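Local coordinates for protein VIRB8 (Agrobacterium tumefaciens, PDB 2CC3), which is an inner-membrane protein, here its periplasmic domain, of the type IV secretion system, suggested to help direct T-DNA transfer to plant cells, at residues 89-94 with 101-106; 26-31 with 65-70; 113-118 with 129-134. All blocks are in the same frame, centred on the assembly; numbering follows the deposited sequence.

Contact 1. Residues 89-94 with 101-106; sequences RYKRTL and PMASTW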
loop_
_atom_site.group_PDB
_atom_site.type_symbol
_atom_site.label_atom_id
_atom_site.label_comp_id
_atom_site.label_asym_id
_atom_site.label_seq_id
_atom_site.Cartn_x
_atom_site.Cartn_y
_atom_site.Cartn_z
ATOM N N ARG A 89 -16.387 -6.557 5.158
ATOM C CA ARG A 89 -16.554 -6.243 6.560
ATOM C C ARG A 89 -15.187 -5.898 7.143
ATOM O O ARG A 89 -14.225 -6.610 6.879
ATOM C CB ARG A 89 -17.143 -7.441 7.303
ATOM C CG ARG A 89 -17.807 -7.091 8.622
ATOM C CD ARG A 89 -19.338 -7.181 8.560
ATOM N NE ARG A 89 -19.983 -6.370 9.607
ATOM C CZ ARG A 89 -20.058 -6.697 10.892
ATOM N NH1 ARG A 89 -19.517 -7.806 11.366
ATOM N NH2 ARG A 89 -20.659 -5.886 11.732
ATOM N N TYR A 90 -15.099 -4.811 7.920
ATOM C CA TYR A 90 -13.836 -4.390 8.490
ATOM C C TYR A 90 -14.093 -3.711 9.794
ATOM O O TYR A 90 -15.160 -3.172 9.999
ATOM C CB TYR A 90 -13.037 -3.449 7.533
ATOM C CG TYR A 90 -13.739 -2.163 7.155
ATOM C CD1 TYR A 90 -13.481 -0.987 7.825
ATOM C CD2 TYR A 90 -14.675 -2.141 6.122
ATOM C CE1 TYR A 90 -14.140 0.178 7.500
ATOM C CE2 TYR A 90 -15.327 -0.996 5.783
ATOM C CZ TYR A 90 -15.071 0.170 6.479
ATOM O OH TYR A 90 -15.736 1.331 6.124
ATOM N N LYS A 91 -13.103 -3.763 10.671
ATOM C CA LYS A 91 -13.099 -3.052 11.932
ATOM C C LYS A 91 -12.316 -1.781 11.782
ATOM O O LYS A 91 -11.215 -1.782 11.201
ATOM C CB LYS A 91 -12.434 -3.925 12.999
ATOM C CG LYS A 91 -12.297 -3.267 14.374
ATOM C CD LYS A 91 -11.932 -4.333 15.405
ATOM C CE LYS A 91 -11.393 -3.741 16.718
ATOM N NZ LYS A 91 -9.916 -3.934 16.911
ATOM N N ARG A 92 -12.864 -0.698 12.338
ATOM C CA ARG A 92 -12.261 0.620 12.229
ATOM C C ARG A 92 -11.949 1.183 13.616
ATOM O O ARG A 92 -12.821 1.271 14.467
ATOM C CB ARG A 92 -13.194 1.549 11.469
ATOM C CG ARG A 92 -12.508 2.643 10.660
ATOM C CD ARG A 92 -12.789 3.970 11.289
ATOM N NE ARG A 92 -13.341 4.923 10.341
ATOM C CZ ARG A 92 -14.302 5.806 10.621
ATOM N NH1 ARG A 92 -14.868 5.851 11.830
ATOM N NH2 ARG A 92 -14.715 6.640 9.673
ATOM N N THR A 93 -10.693 1.563 13.827
ATOM C CA THR A 93 -10.221 1.991 15.125
ATOM C C THR A 93 -9.800 3.445 15.042
ATOM O O THR A 93 -8.972 3.816 14.197
ATOM C CB THR A 93 -9.017 1.134 15.561
ATOM O OG1 THR A 93 -9.333 -0.254 15.389
ATOM C CG2 THR A 93 -8.666 1.399 16.988
ATOM N N LEU A 94 -10.394 4.255 15.913
ATOM C CA LEU A 94 -10.022 5.648 16.108
ATOM C C LEU A 94 -8.991 5.749 17.244
ATOM O O LEU A 94 -9.267 5.334 18.383
ATOM C CB LEU A 94 -11.267 6.487 16.424
ATOM C CG LEU A 94 -11.047 7.914 16.915
ATOM C CD1 LEU A 94 -10.502 8.785 15.808
ATOM C CD2 LEU A 94 -12.346 8.491 17.472
ATOM N N PRO A 101 -8.178 3.475 22.445
ATOM C CA PRO A 101 -8.604 3.285 21.053
ATOM C C PRO A 101 -10.088 2.891 20.957
ATOM O O PRO A 101 -10.507 1.909 21.565
ATOM C CB PRO A 101 -7.686 2.165 20.530
ATOM C CG PRO A 101 -7.093 1.523 21.734
ATOM C CD PRO A 101 -7.152 2.500 22.865
ATOM N N MET A 102 -10.863 3.690 20.218
ATOM C CA MET A 102 -12.295 3.450 20.003
ATOM C C MET A 102 -12.543 2.725 18.695
ATOM O O MET A 102 -12.122 3.181 17.642
ATOM C CB MET A 102 -13.065 4.763 20.002
ATOM C CG MET A 102 -13.155 5.385 21.360
ATOM S SD MET A 102 -13.029 7.146 21.173
ATOM C CE MET A 102 -11.262 7.367 20.909
ATOM N N ALA A 103 -13.239 1.598 18.770
ATOM C CA ALA A 103 -13.425 0.723 17.616
ATOM C C ALA A 103 -14.902 0.516 17.238
ATOM O O ALA A 103 -15.800 0.626 18.085
ATOM C CB ALA A 103 -12.740 -0.611 17.858
ATOM N N SER A 104 -15.130 0.244 15.952
ATOM C CA SER A 104 -16.455 -0.028 15.385
ATOM C C SER A 104 -16.289 -0.871 14.123
ATOM O O SER A 104 -15.239 -0.809 13.483
ATOM C CB SER A 104 -17.167 1.270 15.033
ATOM O OG SER A 104 -16.352 2.044 14.163
ATOM N N THR A 105 -17.333 -1.630 13.763
ATOM C CA THR A 105 -17.324 -2.522 12.593
ATOM C C THR A 105 -18.261 -2.025 11.480
ATOM O O THR A 105 -19.295 -1.444 11.746
ATOM C CB THR A 105 -17.613 -3.994 13.005
ATOM O OG1 THR A 105 -16.682 -4.394 14.027
ATOM C CG2 THR A 105 -17.438 -4.935 11.835
ATOM N N TRP A 106 -17.876 -2.277 10.227
ATOM C CA TRP A 106 -18.484 -1.663 9.043
ATOM C C TRP A 106 -18.625 -2.688 7.930
ATOM O O TRP A 106 -17.935 -3.689 7.905
ATOM C CB TRP A 106 -17.596 -0.505 8.516
ATOM C CG TRP A 106 -17.396 0.747 9.407
ATOM C CD1 TRP A 106 -16.665 0.834 10.553
ATOM C CD2 TRP A 106 -17.871 2.076 9.141
ATOM N NE1 TRP A 106 -16.676 2.127 11.040
ATOM C CE2 TRP A 106 -17.416 2.907 10.195
ATOM C CE3 TRP A 106 -18.677 2.640 8.129
ATOM C CZ2 TRP A 106 -17.723 4.277 10.265
ATOM C CZ3 TRP A 106 -18.979 4.017 8.186
ATOM C CH2 TRP A 106 -18.488 4.821 9.241
HETATM O O HOH W 1 -13.891 3.954 14.741
#

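Contact 2. Residues 26-31 with 65-70; sequences DADTAQ and LGKHGR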
loop_
_atom_site.group_PDB
_atom_site.type_symbol
_atom_site.label_atom_id
_atom_site.label_comp_id
_atom_site.label_asym_id
_atom_site.label_seq_id
_atom_site.Cartn_x
_atom_site.Cartn_y
_atom_site.Cartn_z
ATOM N N ASP A 26 -4.180 8.999 8.101
ATOM C CA ASP A 26 -2.927 9.359 8.754
ATOM C C ASP A 26 -2.445 10.601 8.022
ATOM O O ASP A 26 -2.276 10.565 6.807
ATOM C CB ASP A 26 -1.935 8.193 8.602
ATOM C CG ASP A 26 -0.647 8.401 9.373
ATOM O OD1 ASP A 26 -0.644 8.224 10.599
ATOM O OD2 ASP A 26 0.388 8.718 8.747
ATOM N N ALA A 27 -2.248 11.705 8.731
ATOM C CA ALA A 27 -1.807 12.943 8.054
ATOM C C ALA A 27 -0.581 12.739 7.130
ATOM O O ALA A 27 -0.476 13.369 6.071
ATOM C CB ALA A 27 -1.543 14.043 9.084
ATOM N N ASP A 28 0.329 11.844 7.523
ATOM C CA ASP A 28 1.503 11.530 6.697
ATOM C C ASP A 28 1.166 10.816 5.395
ATOM O O ASP A 28 1.856 11.007 4.405
ATOM C CB ASP A 28 2.529 10.700 7.477
ATOM C CG ASP A 28 3.096 11.451 8.667
ATOM O OD1 ASP A 28 2.941 12.698 8.719
ATOM O OD2 ASP A 28 3.691 10.798 9.559
ATOM N N THR A 29 0.120 9.986 5.402
ATOM C CA THR A 29 -0.271 9.177 4.235
ATOM C C THR A 29 -1.469 9.765 3.511
ATOM O O THR A 29 -1.958 9.191 2.534
ATOM C CB THR A 29 -0.661 7.759 4.641
ATOM O OG1 THR A 29 -1.795 7.810 5.512
ATOM C CG2 THR A 29 0.488 7.036 5.329
ATOM N N ALA A 30 -1.941 10.906 3.998
ATOM C CA ALA A 30 -3.165 11.524 3.483
ATOM C C ALA A 30 -3.144 11.758 1.961
ATOM O O ALA A 30 -4.127 11.439 1.261
ATOM C CB ALA A 30 -3.477 12.812 4.272
ATOM N N GLN A 31 -2.032 12.307 1.454
ATOM C CA GLN A 31 -1.869 12.597 0.032
ATOM C C GLN A 31 -1.663 11.337 -0.820
ATOM O O GLN A 31 -2.251 11.180 -1.902
ATOM C CB GLN A 31 -0.670 13.522 -0.169
ATOM C CG GLN A 31 -0.705 14.308 -1.495
ATOM C CD GLN A 31 -1.472 15.602 -1.333
ATOM O OE1 GLN A 31 -0.989 16.537 -0.685
ATOM N NE2 GLN A 31 -2.684 15.657 -1.889
ATOM N N LEU A 65 -9.242 15.137 12.844
ATOM C CA LEU A 65 -8.113 14.461 13.452
ATOM C C LEU A 65 -6.781 15.148 13.181
ATOM O O LEU A 65 -5.951 15.241 14.085
ATOM C CB LEU A 65 -8.080 12.981 13.050
ATOM C CG LEU A 65 -9.336 12.168 13.392
ATOM C CD1 LEU A 65 -9.345 10.829 12.705
ATOM C CD2 LEU A 65 -9.516 12.024 14.918
ATOM N N GLY A 66 -6.599 15.651 11.962
ATOM C CA GLY A 66 -5.368 16.322 11.565
ATOM C C GLY A 66 -4.142 15.495 11.875
ATOM O O GLY A 66 -4.023 14.328 11.478
ATOM N N LYS A 67 -3.245 16.092 12.635
ATOM C CA LYS A 67 -1.974 15.487 12.931
ATOM C C LYS A 67 -2.050 14.728 14.244
ATOM O O LYS A 67 -1.120 14.017 14.588
ATOM C CB LYS A 67 -0.899 16.584 12.972
ATOM C CG LYS A 67 -1.201 17.756 11.994
ATOM C CD LYS A 67 0.019 18.276 11.199
ATOM C CE LYS A 67 0.603 17.220 10.250
ATOM N NZ LYS A 67 1.461 16.228 10.977
ATOM N N HIS A 68 -3.174 14.859 14.953
ATOM C CA HIS A 68 -3.337 14.358 16.338
ATOM C C HIS A 68 -4.156 13.077 16.499
ATOM O O HIS A 68 -4.448 12.653 17.633
ATOM C CB HIS A 68 -4.002 15.425 17.202
ATOM C CG HIS A 68 -3.069 16.490 17.667
ATOM N ND1 HIS A 68 -2.945 16.835 18.992
ATOM C CD2 HIS A 68 -2.214 17.289 16.984
ATOM C CE1 HIS A 68 -2.056 17.804 19.107
ATOM N NE2 HIS A 68 -1.600 18.099 17.903
ATOM N N GLY A 69 -4.559 12.485 15.385
ATOM C CA GLY A 69 -5.362 11.287 15.421
ATOM C C GLY A 69 -5.205 10.500 14.141
ATOM O O GLY A 69 -4.710 11.009 13.134
ATOM N N ARG A 70 -5.634 9.252 14.195
ATOM C CA ARG A 70 -5.541 8.329 13.074
ATOM C C ARG A 70 -6.736 7.394 13.108
ATOM O O ARG A 70 -7.303 7.163 14.175
ATOM C CB ARG A 70 -4.278 7.473 13.193
ATOM C CG ARG A 70 -3.024 8.086 12.619
ATOM C CD ARG A 70 -1.786 7.624 13.398
ATOM N NE ARG A 70 -1.355 6.264 13.061
ATOM C CZ ARG A 70 -0.088 5.846 13.123
ATOM N NH1 ARG A 70 0.872 6.687 13.504
ATOM N NH2 ARG A 70 0.224 4.589 12.810
#

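Contact 3. Residues 113-118 with 129-134; sequences EKVTSL and GLVVTS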
loop_
_atom_site.group_PDB
_atom_site.type_symbol
_atom_site.label_atom_id
_atom_site.label_comp_id
_atom_site.label_asym_id
_atom_site.label_seq_id
_atom_site.Cartn_x
_atom_site.Cartn_y
_atom_site.Cartn_z
ATOM N N GLU A 113 -15.652 -2.410 -12.056
ATOM C CA GLU A 113 -15.494 -2.927 -13.407
ATOM C C GLU A 113 -14.000 -3.192 -13.672
ATOM O O GLU A 113 -13.136 -2.742 -12.943
ATOM C CB GLU A 113 -16.028 -1.912 -14.427
ATOM C CG GLU A 113 -15.094 -0.699 -14.655
ATOM C CD GLU A 113 -15.782 0.548 -15.243
ATOM O OE1 GLU A 113 -15.065 1.527 -15.529
ATOM O OE2 GLU A 113 -17.025 0.568 -15.419
ATOM N N LYS A 114 -13.714 -3.936 -14.721
ATOM C CA LYS A 114 -12.368 -4.026 -15.286
ATOM C C LYS A 114 -12.225 -3.163 -16.529
ATOM O O LYS A 114 -13.023 -3.278 -17.456
ATOM C CB LYS A 114 -12.097 -5.468 -15.663
ATOM C CG LYS A 114 -11.281 -6.135 -14.626
ATOM C CD LYS A 114 -11.703 -7.568 -14.368
ATOM C CE LYS A 114 -10.792 -8.142 -13.282
ATOM N NZ LYS A 114 -9.351 -8.294 -13.746
ATOM N N VAL A 115 -11.236 -2.280 -16.542
ATOM C CA VAL A 115 -10.814 -1.639 -17.789
ATOM C C VAL A 115 -9.587 -2.370 -18.370
ATOM O O VAL A 115 -8.681 -2.790 -17.626
ATOM C CB VAL A 115 -10.564 -0.117 -17.623
ATOM C CG1 VAL A 115 -11.770 0.543 -17.008
ATOM C CG2 VAL A 115 -9.319 0.151 -16.794
ATOM N N THR A 116 -9.567 -2.523 -19.692
ATOM C CA THR A 116 -8.465 -3.203 -20.388
ATOM C C THR A 116 -7.130 -2.458 -20.390
ATOM O O THR A 116 -6.062 -3.089 -20.436
ATOM C CB THR A 116 -8.838 -3.585 -21.841
ATOM O OG1 THR A 116 -9.778 -2.632 -22.369
ATOM C CG2 THR A 116 -9.458 -4.971 -21.878
ATOM N N SER A 117 -7.183 -1.131 -20.323
ATOM C CA SER A 117 -6.001 -0.331 -20.527
ATOM C C SER A 117 -5.838 0.720 -19.425
ATOM O O SER A 117 -6.815 1.297 -18.959
ATOM C CB SER A 117 -6.051 0.281 -21.929
ATOM O OG SER A 117 -6.897 1.417 -21.969
ATOM N N LEU A 118 -4.604 0.920 -18.976
ATOM C CA LEU A 118 -4.300 1.912 -17.943
ATOM C C LEU A 118 -2.982 2.537 -18.348
ATOM O O LEU A 118 -2.162 1.845 -18.935
ATOM C CB LEU A 118 -4.142 1.252 -16.572
ATOM C CG LEU A 118 -5.372 0.878 -15.741
ATOM C CD1 LEU A 118 -4.887 0.154 -14.524
ATOM C CD2 LEU A 118 -6.144 2.121 -15.311
ATOM N N GLY A 129 -6.525 -3.621 -13.343
ATOM C CA GLY A 129 -7.341 -2.661 -14.082
ATOM C C GLY A 129 -8.706 -2.413 -13.456
ATOM O O GLY A 129 -9.665 -2.074 -14.143
ATOM N N LEU A 130 -8.770 -2.540 -12.138
ATOM C CA LEU A 130 -9.993 -2.367 -11.375
ATOM C C LEU A 130 -10.340 -0.898 -11.175
ATOM O O LEU A 130 -9.506 -0.101 -10.759
ATOM C CB LEU A 130 -9.873 -3.047 -9.999
ATOM C CG LEU A 130 -9.795 -4.576 -9.918
ATOM C CD1 LEU A 130 -10.220 -5.039 -8.527
ATOM C CD2 LEU A 130 -10.668 -5.255 -11.013
ATOM N N VAL A 131 -11.580 -0.547 -11.466
ATOM C CA VAL A 131 -12.086 0.785 -11.147
ATOM C C VAL A 131 -13.341 0.581 -10.344
ATOM O O VAL A 131 -14.150 -0.268 -10.690
ATOM C CB VAL A 131 -12.423 1.567 -12.426
ATOM C CG1 VAL A 131 -12.723 3.051 -12.127
ATOM C CG2 VAL A 131 -11.291 1.410 -13.407
ATOM N N VAL A 132 -13.485 1.348 -9.266
ATOM C CA VAL A 132 -14.718 1.330 -8.455
ATOM C C VAL A 132 -15.783 2.297 -8.971
ATOM O O VAL A 132 -15.610 3.515 -8.927
ATOM C CB VAL A 132 -14.441 1.618 -6.964
ATOM C CG1 VAL A 132 -15.754 1.508 -6.127
ATOM C CG2 VAL A 132 -13.344 0.659 -6.452
ATOM N N THR A 133 -16.900 1.715 -9.398
ATOM C CA THR A 133 -18.039 2.413 -10.037
ATOM C C THR A 133 -19.211 2.767 -9.099
ATOM O O THR A 133 -20.008 3.694 -9.389
ATOM C CB THR A 133 -18.599 1.558 -11.188
ATOM O OG1 THR A 133 -18.917 0.237 -10.713
ATOM C CG2 THR A 133 -17.578 1.466 -12.277
ATOM N N SER A 134 -19.321 2.020 -7.995
ATOM C CA SER A 134 -20.154 2.385 -6.860
ATOM C C SER A 134 -19.537 1.966 -5.508
ATOM O O SER A 134 -18.888 0.915 -5.391
ATOM C CB SER A 134 -21.571 1.830 -7.019
ATOM O OG SER A 134 -22.342 2.182 -5.887
#

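Contact 1. Residues 89-94 with 101-106
The carbonyl oxygen of Arg-92 is gripped twice: the backbone N of Ser-104 donates to Arg-92 O over 2.9 Å, and a water donates to the same oxygen while also lying 3.2 Å from Ser-104 OG. Ser-104 OG, already bound to that water, accepts the indole N-H of Trp-106 (NE1 to OG 3.1 Å), a bent bond with the hydroxyl 26° out of the ring plane. This bond helps to fix the indole's rotation, and Arg-92 packs against the ring: Arg-92 CB lies near Trp-106 NE1, and Trp-106 CZ2 sits over one face of the guanidinium, toward its rim, 3.6 Å from Arg-92 NH1. The segments are neighbouring strands of an antiparallel beta hairpin in the curved four-stranded sheet of this NTF2-clan domain, with Tyr-90, Arg-92 and Leu-94 alternating as hydrogen-bonded partners of Trp-106, Ser-104 and Met-102. Trp-106 CB rests over the face of the Tyr-90 ring, 3.6 Å from its centroid, a CH-pi contact; the two rings are nearly parallel but slid apart. With chi1 of 60°, Tyr-90 stands its ring up beneath that methylene, and its hydroxyl bonds Thr-137. On the opposite sheet face, Lys-91 CE touches Ala-103 CB at 3.6 Å, while its NZ pairs with Glu-74. Thr-105 CG2 lies over the centre of the Arg-89 guanidinium, 3.3 Å from CZ; that group also forms a salt bridge with Asp-140.

Contact 2. Residues 26-31 with 65-70
Asp-26 and Arg-70 form a salt bridge, OD1 to NE 3.2 Å, in which the oxygen stands over one face of the guanidinium instead of in its plane. No N-H points at OD1, and the carboxylate and guanidinium planes are 84° apart, so the attraction is one of charge alone. The two side chains run side by side in the same direction, bringing OD1 within 3.1 Å of Arg-70 CD as well. Bends at chi2 and chi3 fold the arginine over the carboxylate, and its NH1 forms a second salt bridge, with Asp-28 of the second subunit. On its own side, Asp-26 also organises the turn into helix 30-39: its carbonyl oxygen takes both the backbone N of Thr-29 (2.8 Å) and Thr-29 OG1 (3.1 Å), which arrive from the same face of the carbonyl plane. Farther out, Ala-27 CB packs 3.5 Å from Gly-66 O and also meets the bent aliphatic chain of Lys-67 at CE. Lys-67 NZ stays 4.4 Å from Asp-28 OD1, too far to count as a salt bridge. Gly-66 and Lys-67 are the central residues of a type II' turn closed by His-68 N to Leu-65 O, which leads from helix 61-64 into strand 69-82. Since carboxylates of Asp-26 and Asp-28 from both subunits come close together here, the arginine probably offsets part of their mutual repulsion, tying this loop contact to the homodimer interface.

Contact 3. Residues 113-118 with 129-134
Strands 102-114 and 130-139 are antiparallel neighbours in the sheet, and this contact is where their pairing runs out into the loop that joins them through helix 120-123. Glu-113 and Val-131 make a hydrogen-bonded pair, N to O 3.0 Å and, in return, Val-131 N to Glu-113 O 3.1 Å; one further bond, Val-115 N to Gly-129 O at 2.9 Å, extends the pairing. Beyond it the chains part, although Leu-118 folds back so that CD1 touches Gly-129 CA. Just past the paired strands, Val-115 CG1 reaches across to Val-131 CG2 at 3.7 Å, the two side chains crossing at about a right angle. Glu-113 shares a sheet face with Val-131: a chi1 of 75° stands its extended chain up beside that valine, and the carboxylate lies across Thr-133 with OE2 3.3 Å from CG2. At that point Thr-133 and Ser-134 together face Arg-111 in a classic beta bulge, where the strand turns a corner. On the other face Lys-114 lays its aliphatic chain along Leu-130, CE to CD2 3.7 Å; Leu-130 in turn packs on helix 6-23. Across this junction the polar bonding is all backbone to backbone. The Glu-113 carboxylate comes closest to a methyl group, and Lys-114 touches the opposite strand through carbon, which leaves the lysine's charge to pair with Glu-7 and tie the sheet to the N-terminal helix.

All three contacts reach one antiparallel sheet, contact 2 only through the start of strand 69-82, and they close in series along the sequence. Contacts 2 and 1 adjoin, their centres about 17 Å apart: Leu-94 CD1 lies 3.5 Å from Leu-65 CD2, so the end of the hairpin strand 85-96 rests on the turn that starts strand 69-82. Contact 3 shares strand 102-114 with contact 1 but uses its far end; their centres are about 28 Å apart and their nearest atoms about 12 Å. It lies across the chain's centre from both other contacts, about 28 Å from contact 2 as well. The second subunit meets contact 2 through a salt bridge and contact 3 through packing on Lys-114, but does not touch contact 1.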